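Local coordinates for ATP phosphoribosyltransferase (Thermotoga maritima, PDB 1O63), which probably catalyses the first step of histidine biosynthesis, joining ATP to 5-phosphoribose 1-diphosphate to give phosphoribosyl-ATP with release of diphosphate, at residues A[135-140]-A[144-149]; A[97-102]-A[121-126]. All coordinates share one frame; numbering follows the deposited sequence.

Contact 1 of 2, residues A[135-140]-A[144-149]; sequences ELAPIA and DLIVDI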
ATOM      1  N   GLU A 135      14.174   1.398  -1.851  1.00 23.47           N
ATOM      2  CA  GLU A 135      15.607   1.617  -1.878  1.00 26.71           C
ATOM      3  C   GLU A 135      16.430   0.416  -1.440  1.00 27.53           C
ATOM      4  O   GLU A 135      17.627   0.344  -1.779  1.00 28.18           O
ATOM      5  CB  GLU A 135      15.987   2.878  -1.123  1.00 30.92           C
ATOM      6  CG  GLU A 135      15.883   2.786   0.380  1.00 36.37           C
ATOM      7  CD  GLU A 135      14.462   2.991   0.886  1.00 37.96           C
ATOM      8  OE1 GLU A 135      13.572   3.331   0.093  1.00 38.00           O
ATOM      9  OE2 GLU A 135      14.238   2.845   2.105  1.00 38.54           O
ATOM     10  N   LEU A 136      15.856  -0.582  -0.813  1.00 26.16           N
ATOM     11  CA  LEU A 136      16.534  -1.821  -0.444  1.00 28.44           C
ATOM     12  C   LEU A 136      16.749  -2.735  -1.649  1.00 28.18           C
ATOM     13  O   LEU A 136      17.694  -3.531  -1.657  1.00 29.18           O
ATOM     14  CB  LEU A 136      15.694  -2.556   0.605  1.00 27.47           C
ATOM     15  CG  LEU A 136      16.119  -3.945   1.040  1.00 31.47           C
ATOM     16  CD1 LEU A 136      17.531  -3.907   1.614  1.00 33.26           C
ATOM     17  CD2 LEU A 136      15.140  -4.525   2.060  1.00 31.90           C
ATOM     18  N   ALA A 137      15.952  -2.635  -2.713  1.00 28.25           N
ATOM     19  CA  ALA A 137      16.070  -3.564  -3.838  1.00 27.98           C
ATOM     20  C   ALA A 137      17.427  -3.722  -4.470  1.00 27.32           C
ATOM     21  O   ALA A 137      17.906  -4.863  -4.638  1.00 27.98           O
ATOM     22  CB  ALA A 137      14.993  -3.252  -4.890  1.00 27.14           C
ATOM     23  N   PRO A 138      18.114  -2.681  -4.883  1.00 27.78           N
ATOM     24  CA  PRO A 138      19.434  -2.802  -5.519  1.00 28.45           C
ATOM     25  C   PRO A 138      20.467  -3.451  -4.621  1.00 29.56           C
ATOM     26  O   PRO A 138      21.064  -4.481  -4.964  1.00 29.19           O
ATOM     27  CB  PRO A 138      19.783  -1.373  -5.896  1.00 27.86           C
ATOM     28  CG  PRO A 138      18.453  -0.684  -6.022  1.00 28.11           C
ATOM     29  CD  PRO A 138      17.658  -1.267  -4.847  1.00 27.68           C
ATOM     30  N   ILE A 139      20.609  -2.993  -3.378  1.00 31.12           N
ATOM     31  CA  ILE A 139      21.558  -3.612  -2.438  1.00 32.52           C
ATOM     32  C   ILE A 139      21.225  -5.023  -2.074  1.00 31.91           C
ATOM     33  O   ILE A 139      22.143  -5.869  -1.852  1.00 31.09           O
ATOM     34  CB  ILE A 139      21.733  -2.680  -1.210  1.00 36.85           C
ATOM     35  CG1 ILE A 139      22.511  -1.422  -1.648  1.00 40.67           C
ATOM     36  CG2 ILE A 139      22.477  -3.397  -0.106  1.00 41.66           C
ATOM     37  CD1 ILE A 139      22.429  -0.278  -0.657  1.00 42.15           C
ATOM     38  N   ALA A 140      19.954  -5.461  -2.091  1.00 30.36           N
ATOM     39  CA  ALA A 140      19.638  -6.857  -1.869  1.00 30.21           C
ATOM     40  C   ALA A 140      19.852  -7.716  -3.118  1.00 31.02           C
ATOM     41  O   ALA A 140      19.697  -8.952  -3.054  1.00 28.18           O
ATOM     42  CB  ALA A 140      18.181  -7.053  -1.410  1.00 27.32           C
ATOM     43  N   ASP A 144      18.197  -3.920 -10.493  1.00 24.34           N
ATOM     44  CA  ASP A 144      19.342  -3.141 -10.937  1.00 24.74           C
ATOM     45  C   ASP A 144      19.092  -1.678 -10.591  1.00 24.43           C
ATOM     46  O   ASP A 144      19.974  -0.905 -10.233  1.00 23.71           O
ATOM     47  CB  ASP A 144      19.507  -3.339 -12.449  1.00 29.94           C
ATOM     48  CG  ASP A 144      19.873  -4.778 -12.809  1.00 33.70           C
ATOM     49  OD1 ASP A 144      20.990  -5.181 -12.459  1.00 33.74           O
ATOM     50  OD2 ASP A 144      19.075  -5.483 -13.463  1.00 35.15           O
ATOM     51  N   LEU A 145      17.829  -1.263 -10.773  1.00 20.74           N
ATOM     52  CA  LEU A 145      17.413   0.104 -10.693  1.00 20.36           C
ATOM     53  C   LEU A 145      16.058   0.209  -9.953  1.00 20.34           C
ATOM     54  O   LEU A 145      15.374  -0.776  -9.773  1.00 21.37           O
ATOM     55  CB  LEU A 145      17.153   0.724 -12.092  1.00 18.32           C
ATOM     56  CG  LEU A 145      18.276   0.679 -13.121  1.00 24.59           C
ATOM     57  CD1 LEU A 145      17.759   0.929 -14.541  1.00 20.93           C
ATOM     58  CD2 LEU A 145      19.387   1.663 -12.803  1.00 25.28           C
ATOM     59  N   ILE A 146      15.751   1.428  -9.522  1.00 20.64           N
ATOM     60  CA  ILE A 146      14.421   1.661  -8.958  1.00 21.81           C
ATOM     61  C   ILE A 146      13.788   2.882  -9.624  1.00 19.35           C
ATOM     62  O   ILE A 146      14.515   3.679 -10.221  1.00 21.85           O
ATOM     63  CB  ILE A 146      14.415   1.901  -7.445  1.00 21.15           C
ATOM     64  CG1 ILE A 146      15.170   3.186  -7.133  1.00 22.67           C
ATOM     65  CG2 ILE A 146      14.960   0.664  -6.699  1.00 19.02           C
ATOM     66  CD1 ILE A 146      15.206   3.607  -5.685  1.00 26.74           C
ATOM     67  N   VAL A 147      12.465   2.938  -9.560  1.00 18.51           N
ATOM     68  CA  VAL A 147      11.744   4.163  -9.967  1.00 19.58           C
ATOM     69  C   VAL A 147      10.953   4.546  -8.710  1.00 20.42           C
ATOM     70  O   VAL A 147      10.153   3.731  -8.251  1.00 20.72           O
ATOM     71  CB  VAL A 147      10.831   3.977 -11.168  1.00 20.00           C
ATOM     72  CG1 VAL A 147       9.837   5.123 -11.281  1.00 19.82           C
ATOM     73  CG2 VAL A 147      11.611   3.816 -12.461  1.00 18.20           C
ATOM     74  N   ASP A 148      11.298   5.665  -8.094  1.00 20.25           N
ATOM     75  CA  ASP A 148      10.650   5.998  -6.808  1.00 22.52           C
ATOM     76  C   ASP A 148      10.620   7.498  -6.583  1.00 21.87           C
ATOM     77  O   ASP A 148      11.259   8.273  -7.304  1.00 21.72           O
ATOM     78  CB  ASP A 148      11.384   5.315  -5.650  1.00 22.29           C
ATOM     79  CG  ASP A 148      10.558   5.154  -4.398  1.00 27.60           C
ATOM     80  OD1 ASP A 148       9.334   5.427  -4.425  1.00 29.98           O
ATOM     81  OD2 ASP A 148      11.118   4.754  -3.356  1.00 28.60           O
ATOM     82  N   ILE A 149       9.910   7.903  -5.547  1.00 23.15           N
ATOM     83  CA  ILE A 149       9.787   9.315  -5.195  1.00 22.80           C
ATOM     84  C   ILE A 149      10.914   9.678  -4.201  1.00 25.71           C
ATOM     85  O   ILE A 149      11.243   8.888  -3.329  1.00 24.51           O
ATOM     86  CB  ILE A 149       8.455   9.589  -4.472  1.00 24.68           C
ATOM     87  CG1 ILE A 149       7.243   9.275  -5.362  1.00 22.40           C
ATOM     88  CG2 ILE A 149       8.371  11.019  -3.944  1.00 24.22           C
ATOM     89  CD1 ILE A 149       5.944   9.438  -4.513  1.00 23.63           C
TER
HETATM   90  O   HOH W   1      13.566   5.327  -2.100  1.00 32.36           O
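Pro138 and Ile146 form the tight part of this contact. The methyl CG2 of Ile146 meets CG and CD of Pro138, both 3.8 Å from Ile146 CG2. The two side chains cross at about a right angle. This methyl carries the closest contacts. It also reaches Ala137, whose CB lies 4.3 Å from Ile146 CG2. In the other branch of Ile146, CG1 sits between the backbone N and the carbonyl carbon (chi1 64°), and the extended chain carries Ile146 CD1 to 4.3 Å from CA of Glu135. Pro138, Ala137 and Ile146 are all buried, and this part is purely apolar.

The other end is looser and polar. The carboxylates of Glu135 and Asp148 face each other, with Glu135 OE1 4.5 Å from Asp148 OD2. A water between them donates to both, at 3.0 Å from Glu135 OE1 and 2.8 Å from Asp148 OD2. It bridges two like charges, which would probably ease their repulsion. Asp148 OD1 takes a weak bond from the backbone N of Ile149, which may steady the carboxylate. Both acids are partly exposed.

Leu136 and Ala140 pack on Tyr53 and Phe43 of the second subunit, respectively. The short helix 136-140 belongs to a beta-alpha-beta crossover. It leads from strand 125-129 to the parallel strand 145-150, with strand 104-108 lying between them in the sheet. Ala107 of that middle strand touches both Ala137 and Ile146. On its other flank, strand 145-150 pairs with the antiparallel strand 81-94, through Ile146 and Ala92.

Contact 2 of 2, residues A[97-102]-A[121-126]; sequences RGIPEG and KGWHCR
Gly102 and His124 bring the two backbones nearest, with 7.4 Å between their CA atoms, and their carbonyl oxygens, Gly102 O and His124 O, come to 4.2 Å without bonding. Segment 97-102 lies in the loop between strands 81-94 and 104-108. Trp123 and His124 lie between strand 125-129 and helix 111-121, which ends in a Schellman motif at Gly122.

Ile99 and Trp123 make the side-chain contact, of CH-pi type. Ile99 CG2 lies over one face, 4.3 Å from the centroid of the six-membered ring of Trp123 and 24° off its normal. Ile99 CG2 is 4.0 Å from both Trp123 CZ2 and Trp123 CH2, toward the rim. Ile99 CD1 lies 4.1 Å from Trp123 CH2. With chi1 at -38°, CG2 is roughly anti to the backbone N, and Ile99, whose CB points toward the other segment, presents this methyl to the indole. Lys121 CG covers the opposite face.

Lys104 NZ hydrogen-bonds to the carbonyl oxygens of Pro100 and Gly102, and Lys104 makes a cation-pi contact with Trp123. Cys125 and Cys118 form a disulfide. The direct contact is thus small, of dispersion and CH-pi type; polar links run through Lys104.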
ATOM      1  N   ARG A  97      27.292   2.686 -11.067  1.00 35.13           N
ATOM      2  CA  ARG A  97      27.039   1.514 -11.894  1.00 38.03           C
ATOM      3  C   ARG A  97      26.474   1.845 -13.251  1.00 40.41           C
ATOM      4  O   ARG A  97      26.982   1.384 -14.301  1.00 42.19           O
ATOM      5  CB  ARG A  97      26.250   0.440 -11.162  1.00 40.01           C
ATOM      6  CG  ARG A  97      26.520  -0.963 -11.699  1.00 45.71           C
ATOM      7  CD  ARG A  97      25.702  -2.032 -11.022  1.00 47.99           C
ATOM      8  NE  ARG A  97      25.982  -2.165  -9.607  1.00 52.58           N
ATOM      9  CZ  ARG A  97      25.206  -2.815  -8.741  1.00 56.26           C
ATOM     10  NH1 ARG A  97      25.538  -2.888  -7.455  1.00 56.95           N
ATOM     11  NH2 ARG A  97      24.088  -3.387  -9.179  1.00 55.54           N
ATOM     12  N   GLY A  98      25.424   2.650 -13.315  1.00 41.21           N
ATOM     13  CA  GLY A  98      24.815   2.981 -14.604  1.00 43.78           C
ATOM     14  C   GLY A  98      23.590   2.101 -14.859  1.00 45.48           C
ATOM     15  O   GLY A  98      23.007   1.548 -13.908  1.00 45.78           O
ATOM     16  N   ILE A  99      23.335   1.853 -16.136  1.00 45.31           N
ATOM     17  CA  ILE A  99      22.221   1.039 -16.604  1.00 45.39           C
ATOM     18  C   ILE A  99      22.758  -0.184 -17.359  1.00 44.66           C
ATOM     19  O   ILE A  99      23.555  -0.029 -18.287  1.00 45.29           O
ATOM     20  CB  ILE A  99      21.392   1.845 -17.652  1.00 48.95           C
ATOM     21  CG1 ILE A  99      21.265   3.313 -17.303  1.00 50.41           C
ATOM     22  CG2 ILE A  99      20.045   1.187 -17.889  1.00 50.13           C
ATOM     23  CD1 ILE A  99      20.363   3.678 -16.171  1.00 53.09           C
ATOM     24  N   PRO A 100      22.356  -1.382 -16.987  1.00 44.26           N
ATOM     25  CA  PRO A 100      22.758  -2.586 -17.716  1.00 43.19           C
ATOM     26  C   PRO A 100      22.324  -2.477 -19.178  1.00 43.01           C
ATOM     27  O   PRO A 100      21.308  -1.852 -19.486  1.00 39.84           O
ATOM     28  CB  PRO A 100      22.010  -3.705 -17.025  1.00 43.97           C
ATOM     29  CG  PRO A 100      21.622  -3.174 -15.686  1.00 44.68           C
ATOM     30  CD  PRO A 100      21.404  -1.683 -15.889  1.00 43.93           C
ATOM     31  N   GLU A 101      23.060  -3.115 -20.073  1.00 42.98           N
ATOM     32  CA  GLU A 101      22.784  -3.068 -21.494  1.00 43.48           C
ATOM     33  C   GLU A 101      21.630  -3.961 -21.910  1.00 41.99           C
ATOM     34  O   GLU A 101      20.902  -3.651 -22.859  1.00 43.46           O
ATOM     35  CB  GLU A 101      24.062  -3.466 -22.270  1.00 48.35           C
ATOM     36  CG  GLU A 101      25.085  -2.334 -22.325  1.00 53.85           C
ATOM     37  CD  GLU A 101      26.192  -2.603 -23.328  1.00 59.66           C
ATOM     38  OE1 GLU A 101      26.626  -3.767 -23.462  1.00 61.80           O
ATOM     39  OE2 GLU A 101      26.637  -1.645 -24.003  1.00 62.73           O
ATOM     40  N   GLY A 102      21.411  -5.054 -21.203  1.00 40.22           N
ATOM     41  CA  GLY A 102      20.339  -5.982 -21.539  1.00 38.57           C
ATOM     42  C   GLY A 102      19.030  -5.610 -20.850  1.00 37.66           C
ATOM     43  O   GLY A 102      18.682  -4.437 -20.704  1.00 36.26           O
ATOM     44  N   LYS A 121      11.965   4.851 -23.545  1.00 43.79           N
ATOM     45  CA  LYS A 121      13.377   4.604 -23.736  1.00 43.80           C
ATOM     46  C   LYS A 121      13.646   3.477 -24.715  1.00 43.71           C
ATOM     47  O   LYS A 121      14.805   3.202 -25.027  1.00 44.03           O
ATOM     48  CB  LYS A 121      14.004   4.204 -22.372  1.00 44.66           C
ATOM     49  CG  LYS A 121      15.101   5.149 -21.937  1.00 43.71           C
ATOM     50  CD  LYS A 121      14.563   6.505 -21.533  1.00 46.59           C
ATOM     51  CE  LYS A 121      15.702   7.448 -21.152  1.00 46.97           C
ATOM     52  NZ  LYS A 121      15.364   8.843 -21.578  1.00 50.98           N
ATOM     53  N   GLY A 122      12.624   2.692 -25.042  1.00 44.55           N
ATOM     54  CA  GLY A 122      12.822   1.505 -25.885  1.00 43.34           C
ATOM     55  C   GLY A 122      13.533   0.396 -25.118  1.00 43.45           C
ATOM     56  O   GLY A 122      14.100  -0.524 -25.711  1.00 42.61           O
ATOM     57  N   TRP A 123      13.484   0.449 -23.781  1.00 41.48           N
ATOM     58  CA  TRP A 123      14.136  -0.536 -22.946  1.00 39.45           C
ATOM     59  C   TRP A 123      13.260  -1.779 -22.765  1.00 40.40           C
ATOM     60  O   TRP A 123      12.031  -1.665 -22.697  1.00 41.25           O
ATOM     61  CB  TRP A 123      14.408   0.036 -21.558  1.00 35.62           C
ATOM     62  CG  TRP A 123      15.434   1.096 -21.410  1.00 34.39           C
ATOM     63  CD1 TRP A 123      16.314   1.554 -22.346  1.00 35.04           C
ATOM     64  CD2 TRP A 123      15.746   1.815 -20.198  1.00 34.59           C
ATOM     65  NE1 TRP A 123      17.125   2.517 -21.813  1.00 38.18           N
ATOM     66  CE2 TRP A 123      16.798   2.694 -20.488  1.00 34.45           C
ATOM     67  CE3 TRP A 123      15.231   1.774 -18.892  1.00 30.65           C
ATOM     68  CZ2 TRP A 123      17.345   3.555 -19.544  1.00 35.38           C
ATOM     69  CZ3 TRP A 123      15.768   2.638 -17.948  1.00 28.68           C
ATOM     70  CH2 TRP A 123      16.809   3.503 -18.270  1.00 32.32           C
ATOM     71  N   HIS A 124      13.906  -2.924 -22.617  1.00 40.29           N
ATOM     72  CA  HIS A 124      13.196  -4.143 -22.195  1.00 40.87           C
ATOM     73  C   HIS A 124      13.360  -4.196 -20.668  1.00 38.53           C
ATOM     74  O   HIS A 124      14.505  -4.157 -20.195  1.00 37.59           O
ATOM     75  CB  HIS A 124      13.775  -5.383 -22.850  1.00 49.91           C
ATOM     76  CG  HIS A 124      13.380  -5.557 -24.294  1.00 54.47           C
ATOM     77  ND1 HIS A 124      14.020  -4.901 -25.318  1.00 56.31           N
ATOM     78  CD2 HIS A 124      12.416  -6.317 -24.867  1.00 55.42           C
ATOM     79  CE1 HIS A 124      13.466  -5.245 -26.470  1.00 57.09           C
ATOM     80  NE2 HIS A 124      12.496  -6.108 -26.224  1.00 57.46           N
ATOM     81  N   CYS A 125      12.274  -4.157 -19.933  1.00 36.88           N
ATOM     82  CA  CYS A 125      12.354  -4.088 -18.471  1.00 35.21           C
ATOM     83  C   CYS A 125      11.653  -5.234 -17.784  1.00 34.81           C
ATOM     84  O   CYS A 125      10.589  -5.712 -18.206  1.00 37.53           O
ATOM     85  CB  CYS A 125      11.715  -2.740 -18.029  1.00 35.34           C
ATOM     86  SG  CYS A 125      12.610  -1.262 -18.519  1.00 34.12           S
ATOM     87  N   ARG A 126      12.208  -5.688 -16.687  1.00 34.51           N
ATOM     88  CA  ARG A 126      11.598  -6.710 -15.826  1.00 34.36           C
ATOM     89  C   ARG A 126      11.134  -5.949 -14.562  1.00 32.11           C
ATOM     90  O   ARG A 126      11.993  -5.593 -13.745  1.00 29.08           O
ATOM     91  CB  ARG A 126      12.650  -7.749 -15.495  1.00 39.59           C
ATOM     92  CG  ARG A 126      12.174  -9.076 -14.977  1.00 49.64           C
ATOM     93  CD  ARG A 126      11.489  -9.907 -16.061  1.00 56.59           C
ATOM     94  NE  ARG A 126      11.858 -11.303 -15.994  1.00 61.82           N
ATOM     95  CZ  ARG A 126      11.779 -12.123 -14.961  1.00 63.49           C
ATOM     96  NH1 ARG A 126      12.184 -13.391 -15.098  1.00 66.11           N
ATOM     97  NH2 ARG A 126      11.318 -11.735 -13.786  1.00 64.00           N
TER

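How the contacts relate
Contact 1 is partly buried, while contact 2 lies at the surface, farther from the centre of the chain. Both reach the same sheet and sit on the same side of that centre, with contact centres about 14 Å apart. Contact 1 sets a helix on an inner strand; contact 2 sets a loop against the residues leading into 125-129, an outermost strand of the sheet within this chain. Their chemistry follows: aliphatic packing with a water-bridged acidic end in the first, an aromatic face in the second. They meet directly, with Asp144 CG 3.7 Å from Pro100 CG and Leu145 CD2 4.0 Å from Ile99 CD1. Ile99 thus packs on members of both contacts.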